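Local coordinates for protein pyrrolidone-carboxylate peptidase (PDB 5Z48) that removes N-terminal pyroglutamyl groups from polypeptides, acting as a cysteine peptidase, at residues R58-Q63 against H155-H160; A131-D136 against Q194-R199; L32-G37 against V203-I208; A67-G72 against A117-R122. All blocks are in the same frame, centred on the assembly; numbering follows the deposited sequence.

Contact 1 of 4, residues R58-Q63 against H155-H160; sequences RLLSEQ and HWLREH
The indole of Trp156 has Leu60 over one face and the imidazole of His160 over the other. Leu60 CB lies 3.9 Å from the centroid of the six-membered ring of Trp156 and 17° off the ring normal. This is a CH-pi contact. Leu60 CD1 extends the cover toward the fused bond and lies 3.9 Å from Trp156 CE3. On the opposite face, His160 CD2 sits 3.3 Å above the indole plane, over its centre. Leu157 CD2 lies in plane at the ring edge. The indole is therefore held between an aliphatic and an aromatic layer. Ser61 meets its outer part obliquely, with Ser61 N 4.0 Å from Trp156 CH2. Trp156 CG is anti to the backbone N (chi1 -171°), which carries the ring out from its own helix to residues 58-63. Deeper in, Leu60 CD2 and Leu157 CD2 approach to 4.4 Å. The segment axes stay 11.1 Å apart and are inclined at 40°, so the large indole fills much of the distance between the two helices. Helices 49-63 and 145-159 pack side by side here. Leu60 also rests on Leu7 of strand 5-11, and Leu59 reaches His41 and Ala43 of strand 38-45.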
loop_
_atom_site.group_PDB
_atom_site.type_symbol
_atom_site.label_atom_id
_atom_site.label_comp_id
_atom_site.label_asym_id
_atom_site.label_seq_id
_atom_site.Cartn_x
_atom_site.Cartn_y
_atom_site.Cartn_z
ATOM N N ARG B 58 28.950 13.160 21.894
ATOM C CA ARG B 58 29.267 13.152 23.323
ATOM C C ARG B 58 29.016 11.774 23.942
ATOM O O ARG B 58 29.828 11.292 24.743
ATOM C CB ARG B 58 28.477 14.256 24.029
ATOM C CG ARG B 58 28.600 14.268 25.527
ATOM C CD ARG B 58 27.849 15.460 26.062
ATOM N NE ARG B 58 28.410 15.928 27.320
ATOM N N LEU B 59 27.902 11.132 23.586
ATOM C CA LEU B 59 27.619 9.794 24.108
ATOM C C LEU B 59 28.683 8.781 23.674
ATOM O O LEU B 59 29.151 7.965 24.487
ATOM C CB LEU B 59 26.225 9.335 23.649
ATOM C CG LEU B 59 25.032 10.024 24.291
ATOM C CD1 LEU B 59 23.776 9.820 23.375
ATOM C CD2 LEU B 59 24.792 9.512 25.720
ATOM N N LEU B 60 29.064 8.794 22.389
ATOM C CA LEU B 60 30.072 7.844 21.917
ATOM C C LEU B 60 31.409 8.058 22.616
ATOM O O LEU B 60 32.086 7.097 23.011
ATOM C CB LEU B 60 30.241 7.977 20.408
ATOM C CG LEU B 60 29.031 7.554 19.606
ATOM C CD1 LEU B 60 29.211 7.994 18.114
ATOM C CD2 LEU B 60 28.859 6.017 19.661
ATOM N N SER B 61 31.782 9.321 22.822
ATOM C CA SER B 61 33.052 9.639 23.471
ATOM C C SER B 61 33.025 9.311 24.969
ATOM O O SER B 61 33.983 8.745 25.515
ATOM C CB SER B 61 33.358 11.124 23.256
ATOM O OG SER B 61 34.680 11.418 23.633
ATOM N N GLU B 62 31.965 9.725 25.667
ATOM C CA GLU B 62 31.939 9.613 27.119
ATOM C C GLU B 62 31.601 8.192 27.573
ATOM O O GLU B 62 32.099 7.742 28.610
ATOM C CB GLU B 62 30.921 10.596 27.686
ATOM C CG GLU B 62 31.326 12.055 27.497
ATOM C CD GLU B 62 30.329 13.037 28.074
ATOM O OE1 GLU B 62 30.665 14.236 28.140
ATOM O OE2 GLU B 62 29.230 12.617 28.490
ATOM N N GLN B 63 30.737 7.483 26.838
ATOM C CA GLN B 63 30.349 6.135 27.250
ATOM C C GLN B 63 31.256 5.036 26.720
ATOM O O GLN B 63 31.222 3.917 27.258
ATOM C CB GLN B 63 28.919 5.807 26.774
ATOM C CG GLN B 63 27.850 6.697 27.310
ATOM C CD GLN B 63 27.794 6.665 28.812
ATOM O OE1 GLN B 63 27.892 5.592 29.432
ATOM N NE2 GLN B 63 27.656 7.834 29.421
ATOM N N HIS B 155 30.604 6.888 10.952
ATOM C CA HIS B 155 31.759 7.704 10.578
ATOM C C HIS B 155 32.631 8.009 11.794
ATOM O O HIS B 155 33.862 7.858 11.731
ATOM C CB HIS B 155 31.268 9.008 9.949
ATOM C CG HIS B 155 32.378 9.901 9.488
ATOM N ND1 HIS B 155 33.186 9.579 8.421
ATOM C CD2 HIS B 155 32.790 11.115 9.924
ATOM C CE1 HIS B 155 34.067 10.550 8.229
ATOM N NE2 HIS B 155 33.852 11.495 9.129
ATOM N N TRP B 156 32.012 8.459 12.894
ATOM C CA TRP B 156 32.763 8.785 14.109
ATOM C C TRP B 156 33.530 7.565 14.605
ATOM O O TRP B 156 34.727 7.641 14.908
ATOM C CB TRP B 156 31.793 9.308 15.191
ATOM C CG TRP B 156 32.509 9.859 16.387
ATOM C CD1 TRP B 156 32.808 11.171 16.622
ATOM C CD2 TRP B 156 33.042 9.116 17.498
ATOM N NE1 TRP B 156 33.488 11.292 17.812
ATOM C CE2 TRP B 156 33.632 10.053 18.375
ATOM C CE3 TRP B 156 33.065 7.750 17.837
ATOM C CZ2 TRP B 156 34.259 9.678 19.570
ATOM C CZ3 TRP B 156 33.681 7.375 19.020
ATOM C CH2 TRP B 156 34.281 8.338 19.874
ATOM N N LEU B 157 32.851 6.413 14.664
ATOM C CA LEU B 157 33.513 5.203 15.135
ATOM C C LEU B 157 34.708 4.844 14.253
ATOM O O LEU B 157 35.799 4.561 14.759
ATOM C CB LEU B 157 32.514 4.058 15.202
ATOM C CG LEU B 157 31.510 4.134 16.366
ATOM C CD1 LEU B 157 30.397 3.108 16.085
ATOM C CD2 LEU B 157 32.180 3.884 17.719
ATOM N N ARG B 158 34.542 4.911 12.925
ATOM C CA ARG B 158 35.652 4.597 12.034
ATOM C C ARG B 158 36.804 5.581 12.229
ATOM O O ARG B 158 37.970 5.182 12.357
ATOM C CB ARG B 158 35.150 4.600 10.581
ATOM C CG ARG B 158 36.221 4.332 9.533
ATOM C CD ARG B 158 36.766 2.932 9.638
ATOM N NE ARG B 158 35.724 1.912 9.538
ATOM C CZ ARG B 158 35.949 0.609 9.702
ATOM N NH1 ARG B 158 37.179 0.181 9.978
ATOM N NH2 ARG B 158 34.948 -0.266 9.605
ATOM N N GLU B 159 36.487 6.878 12.289
ATOM C CA GLU B 159 37.549 7.883 12.408
ATOM C C GLU B 159 38.288 7.809 13.736
ATOM O O GLU B 159 39.479 8.151 13.784
ATOM C CB GLU B 159 36.959 9.282 12.234
ATOM C CG GLU B 159 36.477 9.622 10.816
ATOM C CD GLU B 159 37.595 9.645 9.792
ATOM O OE1 GLU B 159 38.287 10.678 9.729
ATOM O OE2 GLU B 159 37.763 8.650 9.042
ATOM N N HIS B 160 37.664 7.227 14.753
ATOM C CA HIS B 160 38.265 7.116 16.078
ATOM C C HIS B 160 38.841 5.726 16.327
ATOM O O HIS B 160 39.096 5.368 17.483
ATOM C CB HIS B 160 37.254 7.488 17.170
ATOM C CG HIS B 160 36.969 8.955 17.229
ATOM N ND1 HIS B 160 37.494 9.774 18.205
ATOM C CD2 HIS B 160 36.301 9.769 16.369
ATOM C CE1 HIS B 160 37.135 11.026 17.974
ATOM N NE2 HIS B 160 36.430 11.054 16.853
#

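Contact 2 of 4, residues A131-D136 against Q194-R199; sequences AEIPGD and QSEITR
Arg199 meets Ala131 and Ile133 where a Schellman motif ends helix 121-130, close to a second subunit. Arg199 NH1 donates to Ala131 O at 2.9 Å. The bond is nearly straight, at 170°, and uses a lone pair in the carbonyl plane. The acceptor also lies close to the guanidinium plane, so the group is met at its edge. Ile133 comes in over one face. Its CG1 lies 3.5 Å from Arg199 NH2, and its CD1 lies 3.8 Å from Arg199 CZ. Ile133 and Arg199 run alongside each other, pointing in opposite senses. The bend in Arg199 at chi3 (61°) turns the guanidinium back toward Glu196, one turn earlier in helix 194-211. Arg199 NH2 makes a salt bridge to Glu196 OE1 at 2.9 Å, on the syn side, though tilted out of the carboxylate plane.

Glu132 has positive phi and is the C-prime residue of the Schellman motif, with Ile133 N reaching back to Trp128 O. The partial negative charge expected at this helix end probably favours the arginine. A water donates to Glu132 O and to Glu196 OE2, at 2.7 Å from Glu196 OE2. Tyr191 OH of the second subunit also hydrogen-bonds to Glu196 OE2, so the carboxylate is tied to both chains. Tyr191 of that subunit packs on Ile133 and Pro134 as well. Beyond Pro134 the chain enters strand 135-138, where Asp136 makes backbone hydrogen bonds with Val80 and Leu82.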
loop_
_atom_site.group_PDB
_atom_site.type_symbol
_atom_site.label_atom_id
_atom_site.label_comp_id
_atom_site.label_asym_id
_atom_site.label_seq_id
_atom_site.Cartn_x
_atom_site.Cartn_y
_atom_site.Cartn_z
ATOM N N ALA B 131 11.701 -15.309 18.922
ATOM C CA ALA B 131 10.783 -14.638 19.841
ATOM C C ALA B 131 9.418 -14.342 19.226
ATOM O O ALA B 131 8.631 -13.598 19.829
ATOM C CB ALA B 131 11.415 -13.333 20.346
ATOM N N GLU B 132 9.136 -14.900 18.037
ATOM C CA GLU B 132 7.865 -14.731 17.318
ATOM C C GLU B 132 7.612 -13.275 16.937
ATOM O O GLU B 132 6.458 -12.845 16.862
ATOM C CB GLU B 132 6.681 -15.303 18.102
ATOM C CG GLU B 132 6.859 -16.797 18.390
ATOM C CD GLU B 132 5.759 -17.396 19.220
ATOM O OE1 GLU B 132 5.975 -18.525 19.730
ATOM O OE2 GLU B 132 4.695 -16.755 19.416
ATOM N N ILE B 133 8.679 -12.557 16.599
ATOM C CA ILE B 133 8.597 -11.163 16.144
ATOM C C ILE B 133 8.922 -11.127 14.656
ATOM O O ILE B 133 10.069 -11.419 14.272
ATOM C CB ILE B 133 9.545 -10.246 16.938
ATOM C CG1 ILE B 133 9.119 -10.246 18.412
ATOM C CG2 ILE B 133 9.512 -8.802 16.399
ATOM C CD1 ILE B 133 10.177 -9.612 19.318
ATOM N N PRO B 134 7.963 -10.748 13.794
ATOM C CA PRO B 134 8.260 -10.502 12.369
ATOM C C PRO B 134 9.179 -9.305 12.194
ATOM O O PRO B 134 9.056 -8.308 12.905
ATOM C CB PRO B 134 6.881 -10.183 11.774
ATOM C CG PRO B 134 5.863 -10.548 12.759
ATOM C CD PRO B 134 6.545 -10.527 14.138
ATOM N N GLY B 135 10.132 -9.410 11.258
ATOM C CA GLY B 135 11.010 -8.274 10.983
ATOM C C GLY B 135 11.898 -8.540 9.790
ATOM O O GLY B 135 11.893 -9.636 9.218
ATOM N N ASP B 136 12.649 -7.517 9.385
ATOM C CA ASP B 136 13.452 -7.675 8.161
ATOM C C ASP B 136 14.529 -6.601 8.133
ATOM O O ASP B 136 14.584 -5.721 8.981
ATOM C CB ASP B 136 12.596 -7.606 6.903
ATOM C CG ASP B 136 13.170 -8.460 5.752
ATOM O OD1 ASP B 136 14.357 -8.866 5.795
ATOM O OD2 ASP B 136 12.416 -8.722 4.790
ATOM N N GLN B 194 2.999 -0.669 22.310
ATOM C CA GLN B 194 4.342 -0.299 22.742
ATOM C C GLN B 194 5.093 -1.487 23.353
ATOM O O GLN B 194 6.310 -1.609 23.179
ATOM C CB GLN B 194 4.288 0.877 23.733
ATOM C CG GLN B 194 5.684 1.298 24.188
ATOM C CD GLN B 194 6.487 1.878 23.031
ATOM O OE1 GLN B 194 5.989 2.729 22.301
ATOM N NE2 GLN B 194 7.737 1.415 22.866
ATOM N N SER B 195 4.389 -2.371 24.081
ATOM C CA SER B 195 5.104 -3.483 24.717
ATOM C C SER B 195 5.734 -4.422 23.694
ATOM O O SER B 195 6.793 -4.988 23.959
ATOM C CB SER B 195 4.180 -4.273 25.633
ATOM O OG SER B 195 2.998 -4.744 24.988
ATOM N N GLU B 196 5.112 -4.585 22.530
ATOM C CA GLU B 196 5.728 -5.378 21.459
ATOM C C GLU B 196 6.964 -4.690 20.890
ATOM O O GLU B 196 7.978 -5.342 20.629
ATOM C CB GLU B 196 4.666 -5.629 20.385
ATOM C CG GLU B 196 5.208 -6.319 19.088
ATOM C CD GLU B 196 5.422 -7.814 19.219
ATOM O OE1 GLU B 196 5.356 -8.359 20.363
ATOM O OE2 GLU B 196 5.569 -8.512 18.168
ATOM N N ILE B 197 6.886 -3.372 20.674
ATOM C CA ILE B 197 8.031 -2.601 20.168
ATOM C C ILE B 197 9.192 -2.677 21.145
ATOM O O ILE B 197 10.336 -2.964 20.756
ATOM C CB ILE B 197 7.607 -1.147 19.898
ATOM C CG1 ILE B 197 6.583 -1.106 18.759
ATOM C CG2 ILE B 197 8.823 -0.282 19.550
ATOM C CD1 ILE B 197 5.892 0.279 18.583
ATOM N N THR B 198 8.930 -2.383 22.422
ATOM C CA THR B 198 10.007 -2.449 23.415
ATOM C C THR B 198 10.636 -3.839 23.457
ATOM O O THR B 198 11.868 -3.962 23.566
ATOM C CB THR B 198 9.459 -2.049 24.796
ATOM O OG1 THR B 198 9.033 -0.686 24.735
ATOM C CG2 THR B 198 10.508 -2.177 25.914
ATOM N N ARG B 199 9.820 -4.883 23.442
ATOM C CA ARG B 199 10.349 -6.242 23.434
ATOM C C ARG B 199 11.225 -6.483 22.209
ATOM O O ARG B 199 12.271 -7.140 22.312
ATOM C CB ARG B 199 9.205 -7.250 23.482
ATOM C CG ARG B 199 9.716 -8.674 23.736
ATOM C CD ARG B 199 8.565 -9.620 24.008
ATOM N NE ARG B 199 7.626 -9.731 22.878
ATOM C CZ ARG B 199 7.653 -10.723 21.974
ATOM N NH1 ARG B 199 8.550 -11.713 22.054
ATOM N NH2 ARG B 199 6.746 -10.773 20.997
HETATM O O HOH W 1 5.206 -11.143 18.532
#

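Contact 3 of 4, residues L32-G37 against V203-I208; sequences LELPGG and VAAEAI
Leu34 makes its van der Waals contacts with Glu206 and Ala205 through its two methyl groups. Leu34 CD2 presses on the aliphatic part of Glu206, 3.4 Å from Glu206 CG. The two side chains cross at about a right angle. Leu34 CD1 goes to the helix itself and lies 4.3 Å from Ala205 CB and 4.1 Å from Ala205 O. Leu34 CG is anti to its carbonyl carbon (chi1 -65°), and from there the isobutyl group branches over both residues. Val40 of strand 38-45 and Thr209, further along helix 194-211, also touch Leu34.

The polar links run within the helix. Glu206 OE2 forms a salt bridge with Arg202 NE, one turn earlier. Glu206 OE2 is also 4.1 Å from Leu34 CD2, so the methyl lies beside the charged end as well as the stem. Thr209 OG1 makes weak hydrogen bonds with the carbonyls of Ala205 and Glu206.

The short, weakly bonded strand 33-34, at the border of the sheet, is laid against helix 194-211 by van der Waals contacts of one leucine. The glutamate does two jobs. Its methylene stem meets the leucine, and its carboxylate is paired with an arginine of its own helix.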
loop_
_atom_site.group_PDB
_atom_site.type_symbol
_atom_site.label_atom_id
_atom_site.label_comp_id
_atom_site.label_asym_id
_atom_site.label_seq_id
_atom_site.Cartn_x
_atom_site.Cartn_y
_atom_site.Cartn_z
ATOM N N LEU B 32 19.109 -1.890 31.756
ATOM C CA LEU B 32 18.920 -3.333 31.661
ATOM C C LEU B 32 20.267 -4.039 31.709
ATOM O O LEU B 32 21.212 -3.669 30.999
ATOM C CB LEU B 32 18.184 -3.699 30.366
ATOM C CG LEU B 32 17.942 -5.189 30.108
ATOM C CD1 LEU B 32 16.953 -5.798 31.075
ATOM C CD2 LEU B 32 17.493 -5.320 28.625
ATOM N N GLU B 33 20.361 -5.037 32.582
ATOM C CA GLU B 33 21.530 -5.887 32.639
ATOM C C GLU B 33 21.331 -7.039 31.676
ATOM O O GLU B 33 20.313 -7.735 31.733
ATOM C CB GLU B 33 21.765 -6.402 34.056
ATOM C CG GLU B 33 22.305 -5.329 34.993
ATOM C CD GLU B 33 22.677 -5.913 36.345
ATOM O OE1 GLU B 33 21.749 -6.357 37.058
ATOM O OE2 GLU B 33 23.887 -5.962 36.670
ATOM N N LEU B 34 22.309 -7.247 30.816
ATOM C CA LEU B 34 22.328 -8.327 29.869
ATOM C C LEU B 34 23.438 -9.307 30.221
ATOM O O LEU B 34 24.350 -8.981 30.991
ATOM C CB LEU B 34 22.523 -7.750 28.457
ATOM C CG LEU B 34 21.368 -6.899 28.000
ATOM C CD1 LEU B 34 21.750 -6.194 26.733
ATOM C CD2 LEU B 34 20.210 -7.840 27.766
ATOM N N PRO B 35 23.357 -10.546 29.745
ATOM C CA PRO B 35 24.389 -11.531 30.078
ATOM C C PRO B 35 25.774 -11.090 29.619
ATOM O O PRO B 35 25.934 -10.275 28.701
ATOM C CB PRO B 35 23.923 -12.804 29.351
ATOM C CG PRO B 35 22.503 -12.618 29.076
ATOM C CD PRO B 35 22.193 -11.142 29.068
ATOM N N GLY B 36 26.783 -11.606 30.304
ATOM C CA GLY B 36 28.143 -11.244 29.993
ATOM C C GLY B 36 28.594 -9.943 30.601
ATOM O O GLY B 36 29.635 -9.415 30.194
ATOM N N GLY B 37 27.851 -9.411 31.566
ATOM C CA GLY B 37 28.231 -8.169 32.193
ATOM C C GLY B 37 27.820 -6.927 31.447
ATOM O O GLY B 37 28.210 -5.825 31.858
ATOM N N VAL B 203 15.083 -7.654 22.440
ATOM C CA VAL B 203 15.584 -8.870 21.798
ATOM C C VAL B 203 16.762 -8.553 20.874
ATOM O O VAL B 203 17.758 -9.302 20.840
ATOM C CB VAL B 203 14.420 -9.593 21.075
ATOM C CG1 VAL B 203 14.894 -10.774 20.200
ATOM C CG2 VAL B 203 13.468 -10.130 22.119
ATOM N N ALA B 204 16.688 -7.438 20.143
ATOM C CA ALA B 204 17.817 -7.025 19.311
ATOM C C ALA B 204 19.032 -6.732 20.161
ATOM O O ALA B 204 20.141 -7.152 19.811
ATOM C CB ALA B 204 17.442 -5.813 18.443
ATOM N N ALA B 205 18.840 -5.993 21.276
ATOM C CA ALA B 205 19.961 -5.673 22.172
ATOM C C ALA B 205 20.622 -6.943 22.698
ATOM O O ALA B 205 21.862 -7.055 22.724
ATOM C CB ALA B 205 19.463 -4.825 23.334
ATOM N N GLU B 206 19.808 -7.928 23.082
ATOM C CA GLU B 206 20.336 -9.177 23.624
ATOM C C GLU B 206 21.123 -9.939 22.564
ATOM O O GLU B 206 22.175 -10.532 22.866
ATOM C CB GLU B 206 19.171 -10.029 24.175
ATOM C CG GLU B 206 18.433 -9.371 25.352
ATOM C CD GLU B 206 17.144 -10.076 25.808
ATOM O OE1 GLU B 206 16.577 -10.867 25.023
ATOM O OE2 GLU B 206 16.706 -9.821 26.960
ATOM N N ALA B 207 20.642 -9.923 21.323
ATOM C CA ALA B 207 21.359 -10.642 20.265
ATOM C C ALA B 207 22.693 -9.960 19.946
ATOM O O ALA B 207 23.701 -10.640 19.704
ATOM C CB ALA B 207 20.511 -10.763 18.995
ATOM N N ILE B 208 22.708 -8.625 19.943
ATOM C CA ILE B 208 23.937 -7.897 19.639
ATOM C C ILE B 208 25.006 -8.221 20.676
ATOM O O ILE B 208 26.159 -8.526 20.347
ATOM C CB ILE B 208 23.661 -6.382 19.591
ATOM C CG1 ILE B 208 22.812 -6.018 18.356
ATOM C CG2 ILE B 208 24.989 -5.629 19.590
ATOM C CD1 ILE B 208 22.060 -4.666 18.503
#

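Contact 4 of 4, residues A67-G72 against A117-R122; sequences AVLLTG and ATLPLR. With DMS (dimethyl sulfoxide), chain H.
Leu121 N donates a 2.9 Å hydrogen bond, bent to 146°, to the oxygen of a dimethyl sulfoxide, two residues past Leu119, which touches Val68 and Leu69. The solvent molecule probably comes from the crystallisation liquor. Pro120, between these leucines, occupies the N-cap position, right before helix 121-130, and is the centre of an inverse gamma turn. Strand 67-73 runs in the middle of the sheet, parallel to its neighbours 5-11 and 167-172. The contact therefore joins the approach to a helix to the core of an alpha/beta fold.

The dimethyl sulfoxide sits in the bend of residues 117-121. Its C1 lies 3.1 Å from Leu119 O and 3.2 Å from Ala117 O. Leu121 CD1 flanks the other methyl, C2, at 3.8 Å. Further along, Arg122 makes salt bridges with Asp104 and Asp91 of the third subunit.

Leu119 alone bridges to the strand. Its side chain lies roughly perpendicular to that of Leu69. Leu69 CG is anti to the backbone N (chi1 -175°), which lets the end of Leu69 reach Leu119. Ile208 of helix 194-211 packs on both leucines. At the far end of the strand Gly72 touches the bound pyroglutamate, and the Leu119 side chain is about 8 Å from that of Glu83, an active-site residue by similarity. The methyls Leu119 CD1 and Leu69 CD1 meet at 4.1 Å, while Leu119 CD2 lies 3.9 Å from Val68 O.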
loop_
_atom_site.group_PDB
_atom_site.type_symbol
_atom_site.label_atom_id
_atom_site.label_comp_id
_atom_site.label_asym_id
_atom_site.label_seq_id
_atom_site.Cartn_x
_atom_site.Cartn_y
_atom_site.Cartn_z
ATOM N N ALA B 67 28.877 -1.523 21.876
ATOM C CA ALA B 67 27.919 -1.702 20.793
ATOM C C ALA B 67 26.966 -0.529 20.835
ATOM O O ALA B 67 26.763 0.072 21.899
ATOM C CB ALA B 67 27.149 -3.016 20.964
ATOM N N VAL B 68 26.382 -0.198 19.668
ATOM C CA VAL B 68 25.531 0.984 19.516
ATOM C C VAL B 68 24.267 0.580 18.768
ATOM O O VAL B 68 24.334 0.115 17.615
ATOM C CB VAL B 68 26.262 2.125 18.778
ATOM C CG1 VAL B 68 25.368 3.342 18.573
ATOM C CG2 VAL B 68 27.574 2.482 19.507
ATOM N N LEU B 69 23.114 0.754 19.423
ATOM C CA LEU B 69 21.793 0.498 18.838
ATOM C C LEU B 69 20.991 1.804 18.783
ATOM O O LEU B 69 20.458 2.270 19.795
ATOM C CB LEU B 69 21.054 -0.598 19.623
ATOM C CG LEU B 69 19.697 -1.026 19.025
ATOM C CD1 LEU B 69 19.805 -1.465 17.581
ATOM C CD2 LEU B 69 19.129 -2.200 19.840
ATOM N N LEU B 70 20.901 2.419 17.600
ATOM C CA LEU B 70 20.144 3.645 17.411
ATOM C C LEU B 70 18.736 3.268 16.941
ATOM O O LEU B 70 18.607 2.433 16.025
ATOM C CB LEU B 70 20.825 4.501 16.349
ATOM C CG LEU B 70 22.341 4.724 16.520
ATOM C CD1 LEU B 70 22.852 5.378 15.185
ATOM C CD2 LEU B 70 22.673 5.605 17.693
ATOM N N THR B 71 17.703 3.852 17.542
ATOM C CA THR B 71 16.333 3.511 17.149
ATOM C C THR B 71 15.512 4.765 16.824
ATOM O O THR B 71 15.786 5.883 17.292
ATOM C CB THR B 71 15.600 2.667 18.230
ATOM O OG1 THR B 71 15.192 3.461 19.339
ATOM C CG2 THR B 71 16.515 1.553 18.737
ATOM N N GLY B 72 14.428 4.547 16.065
ATOM C CA GLY B 72 13.597 5.665 15.652
ATOM C C GLY B 72 12.306 5.136 15.071
ATOM O O GLY B 72 12.198 3.946 14.731
ATOM N N ALA B 117 25.958 -0.608 8.043
ATOM C CA ALA B 117 25.819 -0.938 9.459
ATOM C C ALA B 117 26.673 -2.154 9.786
ATOM O O ALA B 117 26.844 -3.066 8.957
ATOM C CB ALA B 117 24.347 -1.242 9.766
ATOM N N THR B 118 27.194 -2.188 11.022
ATOM C CA THR B 118 28.094 -3.266 11.453
ATOM C C THR B 118 27.473 -4.137 12.549
ATOM O O THR B 118 28.194 -4.908 13.208
ATOM C CB THR B 118 29.420 -2.675 11.924
ATOM O OG1 THR B 118 29.145 -1.680 12.919
ATOM C CG2 THR B 118 30.172 -2.010 10.748
ATOM N N LEU B 119 26.155 -4.042 12.737
ATOM C CA LEU B 119 25.435 -4.970 13.589
ATOM C C LEU B 119 25.387 -6.356 12.937
ATOM O O LEU B 119 25.479 -6.489 11.712
ATOM C CB LEU B 119 23.999 -4.477 13.828
ATOM C CG LEU B 119 23.844 -3.181 14.626
ATOM C CD1 LEU B 119 22.389 -2.911 14.800
ATOM C CD2 LEU B 119 24.521 -3.374 15.972
ATOM N N PRO B 120 25.204 -7.417 13.743
ATOM C CA PRO B 120 25.047 -8.775 13.205
ATOM C C PRO B 120 23.608 -8.967 12.731
ATOM O O PRO B 120 22.755 -9.456 13.456
ATOM C CB PRO B 120 25.411 -9.652 14.408
ATOM C CG PRO B 120 25.018 -8.816 15.614
ATOM C CD PRO B 120 25.323 -7.399 15.208
ATOM N N LEU B 121 23.339 -8.489 11.497
ATOM C CA LEU B 121 21.954 -8.376 11.020
ATOM C C LEU B 121 21.236 -9.714 11.058
ATOM O O LEU B 121 20.090 -9.785 11.532
ATOM C CB LEU B 121 21.904 -7.786 9.596
ATOM C CG LEU B 121 22.523 -6.393 9.486
ATOM C CD1 LEU B 121 22.506 -5.969 7.995
ATOM C CD2 LEU B 121 21.863 -5.342 10.383
ATOM N N ARG B 122 21.849 -10.774 10.518
ATOM C CA ARG B 122 21.121 -12.047 10.444
ATOM C C ARG B 122 20.895 -12.647 11.827
ATOM O O ARG B 122 19.825 -13.230 12.070
ATOM C CB ARG B 122 21.830 -13.045 9.526
ATOM C CG ARG B 122 21.906 -12.596 8.060
ATOM C CD ARG B 122 20.554 -12.555 7.341
ATOM N NE ARG B 122 20.658 -11.828 6.054
ATOM C CZ ARG B 122 19.605 -11.546 5.290
ATOM N NH1 ARG B 122 18.381 -11.938 5.654
ATOM N NH2 ARG B 122 19.743 -10.828 4.191
HETATM S S DMS H . 26.152 -7.981 8.404
HETATM O O DMS H . 25.266 -8.689 9.353
HETATM C C1 DMS H . 26.483 -6.230 8.747
HETATM C C2 DMS H . 25.451 -7.944 6.731
#

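How the contacts relate
Contact 4 is the most central and is buried. Contact 3 is buried too, though about 16 Å from the chain centre. Contacts 1 and 2 are partly buried and lie on opposite sides of that centre. Contacts 2 and 3 share helix 194-211, and Ala131 packs on Val203 between them. Contact 4 touches contact 1 through Leu60 and contact 3 through Ile208; contact 2 stays about 5 Å away at its nearest atoms. Chemistry follows place. Contact 4 is aliphatic across its segments, contact 1 is partly aromatic, and contact 3 mixes methyls with a glutamate stem. Contact 2, beside another subunit, is the polar one, with an arginine-to-carbonyl bond and a bridging water.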